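Local coordinates for protein extracellular endo-alpha-(1->5)-L-arabinanase 1 (Bacillus subtilis, PDB 1UV4) that cleaves internal alpha-(1->5)-arabinofuranosidic linkages of linear and sugar beet arabinan during plant cell-wall degradation, with calcium as cofactor, at residues Q79-K84 and L160-M165; Y213-G218 and N262-H267. All blocks are in the same frame, centred on the assembly; numbering follows the deposited sequence.

Contact 1: residues Q79-K84 and L160-M165; sequences QYYNGK and LDKSTM
The ring of Tyr81 reaches across to the segment 160-165, where its CD2-CE2 side overlaps the end of Met165. Methyl CE of Met165 lies 3.7 Å from Tyr81 CD2, approaching obliquely, while SD sits at the ring edge, 4.9 Å from the centroid and 75° off the normal: a Met-aromatic contact. The Met165 chain, bent at chi2 (-64°) and chi3 (-80°), curls sulfur and methyl together against the CD2-CE2 side of the ring. Farther out, Tyr81 OH ends 3.7 Å from Lys162 CB, and the carbonyl O of Lys162 lies near the ring plane at its edge; the amine of this lysine leads away from the contact. One face of the ring carries Asn82 CB, 3.8 Å above its centre. From there Asn82 ND2 gives a hydrogen bond to a water, which in turn donates to Lys162 O over 2.6 Å, the polar link between the segments. Asp161 braces the loop: its OD1 accepts from Ser163 OG, Ser163 N and Thr164 N in an Asx turn and Asx motif. Phe138 and Pro144 also touch Tyr81, and Met165 rests on Leu136 and Trp86. The tyrosine opens a type I' turn, Tyr81 to Lys84, that makes the two-residue loop (Asn82, Gly83) of a beta hairpin, and the contact joins neighbouring blades of the five-bladed beta-propeller characteristic of glycoside hydrolase family 43.

Contact 2: residues Y213-G218 and N262-H267; sequences YKIAYG and NILVRH. With EDO (1,2-ethanediol), chain E.
With CG1 anti to the carbonyl carbon (chi1 -63°) and the chain extended to CD1 (chi2 169°), Ile215 brings its CD1 methyl against strand 263-267, where that methyl meets both Leu264 and Arg266. It lies 4.2 Å from Arg266 CB and, more loosely, 4.5 Å from Leu264 CD2. Both partners point their CB toward Ile215 because they are two residues apart on one strand. The backbones stay well separated, 9.2 Å between the CA atoms of Ile215 and Arg266, and no hydrogen bond crosses. This is apolar packing between sheets of adjacent propeller blades: strand 212-220 is an inner strand of one four-stranded antiparallel sheet, strand 263-270 an inner strand of the next. Gln256 touches both Ile215 and Leu264, and Leu243 also meets Leu264. The Arg266 chain turns at chi2 (-108°), and its guanidinium binds a 1,2-ethanediol, probably left from the crystallisation liquor. NE and NH2 both donate to EDO O1, each over 3.0 Å at nearly equal angles, so one oxygen is held at the guanidinium edge, near its plane. Leu264 O also lies in plane at the edge of the group. NH1 is hydrogen-bonded to Asn282 OD1, and Asp244 OD2, itself bonded to the diol, forms a long, weak ion pair with NE. Next along the strand, His267 ND1 accepts from the backbone N of Asp14, the inferred catalytic base, and NE2 is hydrogen-bonded to Thr212 OG1.

Overall arrangement
From the N terminus, strand 4-8 comes first and joins the closing sheet; the sheet spanning 16-54 and the sheet spanning 74-123 follow. Contact 1 joins the hairpin turn after strand 74-81 to the loop following strand 155-160, closing a loop of 75 intervening residues and tying the 74-123 sheet to the 135-175 sheet. The sheet spanning 184-244 follows, and contact 2 then closes over the 43 residues between segments 213-218 and 262-267, on strands 212-220 and 263-270, the latter in the sheet with strand 4-8. The two closures are in series, neither nested nor crossed. Their centres are 25 Å apart: contact 1 is partly buried toward the periphery, whereas contact 2 is buried nearer the middle of the propeller.

Contact 1: residues Q79-K84 and L160-M165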
loop_
_atom_site.group_PDB
_atom_site.type_symbol
_atom_site.label_atom_id
_atom_site.label_comp_id
_atom_site.label_asym_id
_atom_site.label_seq_id
_atom_site.Cartn_x
_atom_site.Cartn_y
_atom_site.Cartn_z
ATOM N N GLN A 79 0.367 10.629 2.750
ATOM C CA GLN A 79 0.803 11.725 1.900
ATOM C C GLN A 79 0.569 13.028 2.616
ATOM O O GLN A 79 -0.343 13.146 3.413
ATOM C CB GLN A 79 -0.036 11.826 0.642
ATOM C CG GLN A 79 0.126 10.728 -0.382
ATOM C CD GLN A 79 1.421 10.791 -1.204
ATOM O OE1 GLN A 79 1.957 9.747 -1.573
ATOM N NE2 GLN A 79 1.923 11.969 -1.447
ATOM N N TYR A 80 1.352 14.035 2.277
ATOM C CA TYR A 80 1.061 15.410 2.683
ATOM C C TYR A 80 0.369 16.131 1.503
ATOM O O TYR A 80 0.904 16.177 0.420
ATOM C CB TYR A 80 2.351 16.134 3.110
ATOM C CG TYR A 80 2.132 17.466 3.784
ATOM C CD1 TYR A 80 1.940 17.564 5.162
ATOM C CD2 TYR A 80 2.123 18.607 3.052
ATOM C CE1 TYR A 80 1.749 18.795 5.781
ATOM C CE2 TYR A 80 1.941 19.854 3.648
ATOM C CZ TYR A 80 1.744 19.938 5.017
ATOM O OH TYR A 80 1.578 21.220 5.567
ATOM N N TYR A 81 -0.818 16.690 1.711
ATOM C CA TYR A 81 -1.592 17.323 0.630
ATOM C C TYR A 81 -2.466 18.373 1.235
ATOM O O TYR A 81 -3.087 18.104 2.269
ATOM C CB TYR A 81 -2.463 16.257 -0.077
ATOM C CG TYR A 81 -3.501 16.790 -1.017
ATOM C CD1 TYR A 81 -3.141 17.456 -2.179
ATOM C CD2 TYR A 81 -4.865 16.625 -0.748
ATOM C CE1 TYR A 81 -4.120 17.964 -3.057
ATOM C CE2 TYR A 81 -5.833 17.100 -1.598
ATOM C CZ TYR A 81 -5.481 17.760 -2.760
ATOM O OH TYR A 81 -6.433 18.252 -3.628
ATOM N N ASN A 82 -2.489 19.560 0.617
ATOM C CA ASN A 82 -3.409 20.635 1.020
ATOM C C ASN A 82 -3.254 21.054 2.518
ATOM O O ASN A 82 -4.228 21.220 3.254
ATOM C CB ASN A 82 -4.844 20.169 0.670
ATOM C CG ASN A 82 -5.827 21.264 0.729
ATOM O OD1 ASN A 82 -5.554 22.368 0.270
ATOM N ND2 ASN A 82 -6.981 20.994 1.321
ATOM N N GLY A 83 -2.000 21.088 2.964
ATOM C CA GLY A 83 -1.609 21.415 4.338
ATOM C C GLY A 83 -1.711 20.383 5.472
ATOM O O GLY A 83 -1.563 20.725 6.639
ATOM N N LYS A 84 -1.955 19.117 5.155
ATOM C CA LYS A 84 -2.110 18.075 6.183
ATOM C C LYS A 84 -1.538 16.777 5.691
ATOM O O LYS A 84 -1.470 16.546 4.517
ATOM C CB LYS A 84 -3.586 17.795 6.495
ATOM C CG LYS A 84 -4.248 18.894 7.280
ATOM C CD LYS A 84 -5.668 18.524 7.645
ATOM C CE LYS A 84 -6.385 19.676 8.341
ATOM N NZ LYS A 84 -7.837 19.592 8.064
ATOM N N LEU A 160 -11.680 10.805 -5.223
ATOM C CA LEU A 160 -11.950 11.339 -3.902
ATOM C C LEU A 160 -12.392 12.790 -3.996
ATOM O O LEU A 160 -11.947 13.555 -4.841
ATOM C CB LEU A 160 -10.692 11.274 -3.027
ATOM C CG LEU A 160 -10.173 9.876 -2.691
ATOM C CD1 LEU A 160 -8.775 9.982 -2.049
ATOM C CD2 LEU A 160 -11.111 9.124 -1.809
ATOM N N ASP A 161 -13.247 13.201 -3.058
ATOM C CA ASP A 161 -13.597 14.596 -2.933
ATOM C C ASP A 161 -12.403 15.313 -2.305
ATOM O O ASP A 161 -11.931 14.912 -1.252
ATOM C CB ASP A 161 -14.845 14.705 -2.060
ATOM C CG ASP A 161 -15.345 16.092 -1.917
ATOM O OD1 ASP A 161 -14.638 16.940 -1.319
ATOM O OD2 ASP A 161 -16.467 16.435 -2.319
ATOM N N LYS A 162 -11.926 16.385 -2.933
ATOM C CA LYS A 162 -10.667 16.993 -2.488
ATOM C C LYS A 162 -10.848 17.723 -1.152
ATOM O O LYS A 162 -9.884 17.891 -0.414
ATOM C CB LYS A 162 -10.094 17.920 -3.572
ATOM C CG LYS A 162 -10.943 19.099 -3.908
ATOM C CD LYS A 162 -10.866 19.408 -5.410
ATOM C CE LYS A 162 -9.748 20.371 -5.760
ATOM N NZ LYS A 162 -10.301 21.726 -6.145
ATOM N N SER A 163 -12.079 18.075 -0.810
ATOM C CA SER A 163 -12.357 18.742 0.446
ATOM C C SER A 163 -12.666 17.820 1.625
ATOM O O SER A 163 -12.589 18.290 2.752
ATOM C CB SER A 163 -13.449 19.786 0.262
ATOM O OG SER A 163 -14.722 19.188 0.305
ATOM N N THR A 164 -13.069 16.559 1.396
ATOM C CA THR A 164 -13.260 15.627 2.504
ATOM C C THR A 164 -12.306 14.444 2.465
ATOM O O THR A 164 -12.226 13.672 3.440
ATOM C CB THR A 164 -14.701 15.064 2.522
ATOM O OG1 THR A 164 -14.883 14.224 1.357
ATOM C CG2 THR A 164 -15.742 16.197 2.434
ATOM N N MET A 165 -11.671 14.210 1.317
ATOM C CA MET A 165 -10.784 13.081 1.112
ATOM C C MET A 165 -11.476 11.712 1.195
ATOM O O MET A 165 -10.839 10.681 1.430
ATOM C CB MET A 165 -9.538 13.177 2.030
ATOM C CG MET A 165 -8.742 14.450 1.852
ATOM S SD MET A 165 -8.013 14.591 0.213
ATOM C CE MET A 165 -6.596 13.530 0.420
HETATM O O HOH W 1 -7.939 18.090 1.324
#

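Contact 2: residues Y213-G218 and N262-H267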
loop_
_atom_site.group_PDB
_atom_site.type_symbol
_atom_site.label_atom_id
_atom_site.label_comp_id
_atom_site.label_asym_id
_atom_site.label_seq_id
_atom_site.Cartn_x
_atom_site.Cartn_y
_atom_site.Cartn_z
ATOM N N TYR A 213 4.868 -12.258 -3.255
ATOM C CA TYR A 213 5.751 -13.100 -4.050
ATOM C C TYR A 213 6.520 -12.295 -5.113
ATOM O O TYR A 213 7.715 -12.505 -5.281
ATOM C CB TYR A 213 4.899 -14.180 -4.757
ATOM C CG TYR A 213 5.632 -15.289 -5.430
ATOM C CD1 TYR A 213 6.653 -15.989 -4.766
ATOM C CD2 TYR A 213 5.233 -15.747 -6.681
ATOM C CE1 TYR A 213 7.307 -17.043 -5.374
ATOM C CE2 TYR A 213 5.869 -16.815 -7.287
ATOM C CZ TYR A 213 6.900 -17.461 -6.630
ATOM O OH TYR A 213 7.565 -18.532 -7.208
ATOM N N LYS A 214 5.844 -11.425 -5.861
ATOM C CA LYS A 214 6.507 -10.608 -6.868
ATOM C C LYS A 214 5.851 -9.239 -6.954
ATOM O O LYS A 214 4.726 -9.065 -6.534
ATOM C CB LYS A 214 6.381 -11.243 -8.250
ATOM C CG LYS A 214 6.837 -12.637 -8.386
ATOM C CD LYS A 214 6.653 -13.082 -9.845
ATOM C CE LYS A 214 6.557 -14.587 -9.912
ATOM N NZ LYS A 214 6.736 -15.162 -11.279
ATOM N N ILE A 215 6.585 -8.248 -7.460
ATOM C CA ILE A 215 6.078 -6.916 -7.761
ATOM C C ILE A 215 5.884 -6.817 -9.267
ATOM O O ILE A 215 6.822 -7.070 -9.989
ATOM C CB ILE A 215 7.016 -5.827 -7.272
ATOM C CG1 ILE A 215 7.137 -5.886 -5.759
ATOM C CG2 ILE A 215 6.586 -4.467 -7.701
ATOM C CD1 ILE A 215 8.210 -5.055 -5.191
ATOM N N ALA A 216 4.688 -6.434 -9.706
ATOM C CA ALA A 216 4.290 -6.400 -11.128
ATOM C C ALA A 216 3.759 -5.020 -11.501
ATOM O O ALA A 216 3.163 -4.388 -10.668
ATOM C CB ALA A 216 3.254 -7.453 -11.423
ATOM N N TYR A 217 3.931 -4.615 -12.772
ATOM C CA TYR A 217 3.507 -3.268 -13.183
ATOM C C TYR A 217 2.903 -3.168 -14.567
ATOM O O TYR A 217 3.068 -4.036 -15.425
ATOM C CB TYR A 217 4.642 -2.269 -13.015
ATOM C CG TYR A 217 5.835 -2.527 -13.875
ATOM C CD1 TYR A 217 5.872 -2.134 -15.214
ATOM C CD2 TYR A 217 6.961 -3.179 -13.366
ATOM C CE1 TYR A 217 6.981 -2.365 -16.003
ATOM C CE2 TYR A 217 8.043 -3.428 -14.132
ATOM C CZ TYR A 217 8.093 -3.017 -15.448
ATOM O OH TYR A 217 9.214 -3.265 -16.217
ATOM N N GLY A 218 2.175 -2.081 -14.772
ATOM C CA GLY A 218 1.604 -1.772 -16.076
ATOM C C GLY A 218 1.370 -0.275 -16.159
ATOM O O GLY A 218 1.535 0.459 -15.168
ATOM N N ASN A 262 10.160 8.790 -7.147
ATOM C CA ASN A 262 11.420 8.164 -7.578
ATOM C C ASN A 262 12.159 7.324 -6.550
ATOM O O ASN A 262 13.383 7.186 -6.607
ATOM C CB ASN A 262 12.385 9.252 -8.111
ATOM C CG ASN A 262 12.837 10.232 -7.053
ATOM O OD1 ASN A 262 12.570 10.092 -5.871
ATOM N ND2 ASN A 262 13.537 11.302 -7.508
ATOM N N ILE A 263 11.410 6.822 -5.588
ATOM C CA ILE A 263 11.914 5.901 -4.582
ATOM C C ILE A 263 10.905 4.799 -4.467
ATOM O O ILE A 263 9.733 5.107 -4.385
ATOM C CB ILE A 263 12.059 6.596 -3.203
ATOM C CG1 ILE A 263 13.032 7.782 -3.312
ATOM C CG2 ILE A 263 12.477 5.553 -2.137
ATOM C CD1 ILE A 263 13.185 8.607 -2.014
ATOM N N LEU A 264 11.347 3.541 -4.452
ATOM C CA LEU A 264 10.456 2.423 -4.209
ATOM C C LEU A 264 10.825 1.768 -2.903
ATOM O O LEU A 264 11.946 1.289 -2.747
ATOM C CB LEU A 264 10.531 1.395 -5.356
ATOM C CG LEU A 264 9.403 0.362 -5.264
ATOM C CD1 LEU A 264 8.062 0.922 -5.608
ATOM C CD2 LEU A 264 9.670 -0.896 -6.071
ATOM N N VAL A 265 9.892 1.773 -1.969
ATOM C CA VAL A 265 10.030 1.028 -0.735
ATOM C C VAL A 265 9.218 -0.247 -0.873
ATOM O O VAL A 265 8.201 -0.287 -1.567
ATOM C CB VAL A 265 9.588 1.858 0.537
ATOM C CG1 VAL A 265 10.398 3.171 0.607
ATOM C CG2 VAL A 265 8.100 2.155 0.553
ATOM N N ARG A 266 9.650 -1.272 -0.180
ATOM C CA ARG A 266 8.879 -2.536 -0.169
ATOM C C ARG A 266 9.348 -3.348 1.013
ATOM O O ARG A 266 10.352 -2.987 1.651
ATOM C CB ARG A 266 9.115 -3.336 -1.458
ATOM C CG ARG A 266 10.422 -4.016 -1.584
ATOM C CD ARG A 266 11.256 -3.382 -2.536
ATOM N NE ARG A 266 12.547 -4.029 -2.828
ATOM C CZ ARG A 266 13.638 -3.337 -3.075
ATOM N NH1 ARG A 266 13.599 -2.017 -3.052
ATOM N NH2 ARG A 266 14.752 -3.957 -3.397
ATOM N N HIS A 267 8.629 -4.411 1.341
ATOM C CA HIS A 267 9.149 -5.398 2.284
ATOM C C HIS A 267 9.693 -6.582 1.512
ATOM O O HIS A 267 9.326 -6.806 0.364
ATOM C CB HIS A 267 8.104 -5.826 3.322
ATOM C CG HIS A 267 6.896 -6.529 2.755
ATOM N ND1 HIS A 267 5.616 -6.009 2.814
ATOM C CD2 HIS A 267 6.784 -7.728 2.122
ATOM C CE1 HIS A 267 4.779 -6.838 2.203
ATOM N NE2 HIS A 267 5.468 -7.877 1.764
HETATM C C1 EDO E . 14.186 -8.063 -3.099
HETATM O O1 EDO E . 13.680 -6.762 -3.375
HETATM C C2 EDO E . 15.485 -8.297 -3.829
HETATM O O2 EDO E . 15.230 -8.693 -5.165
#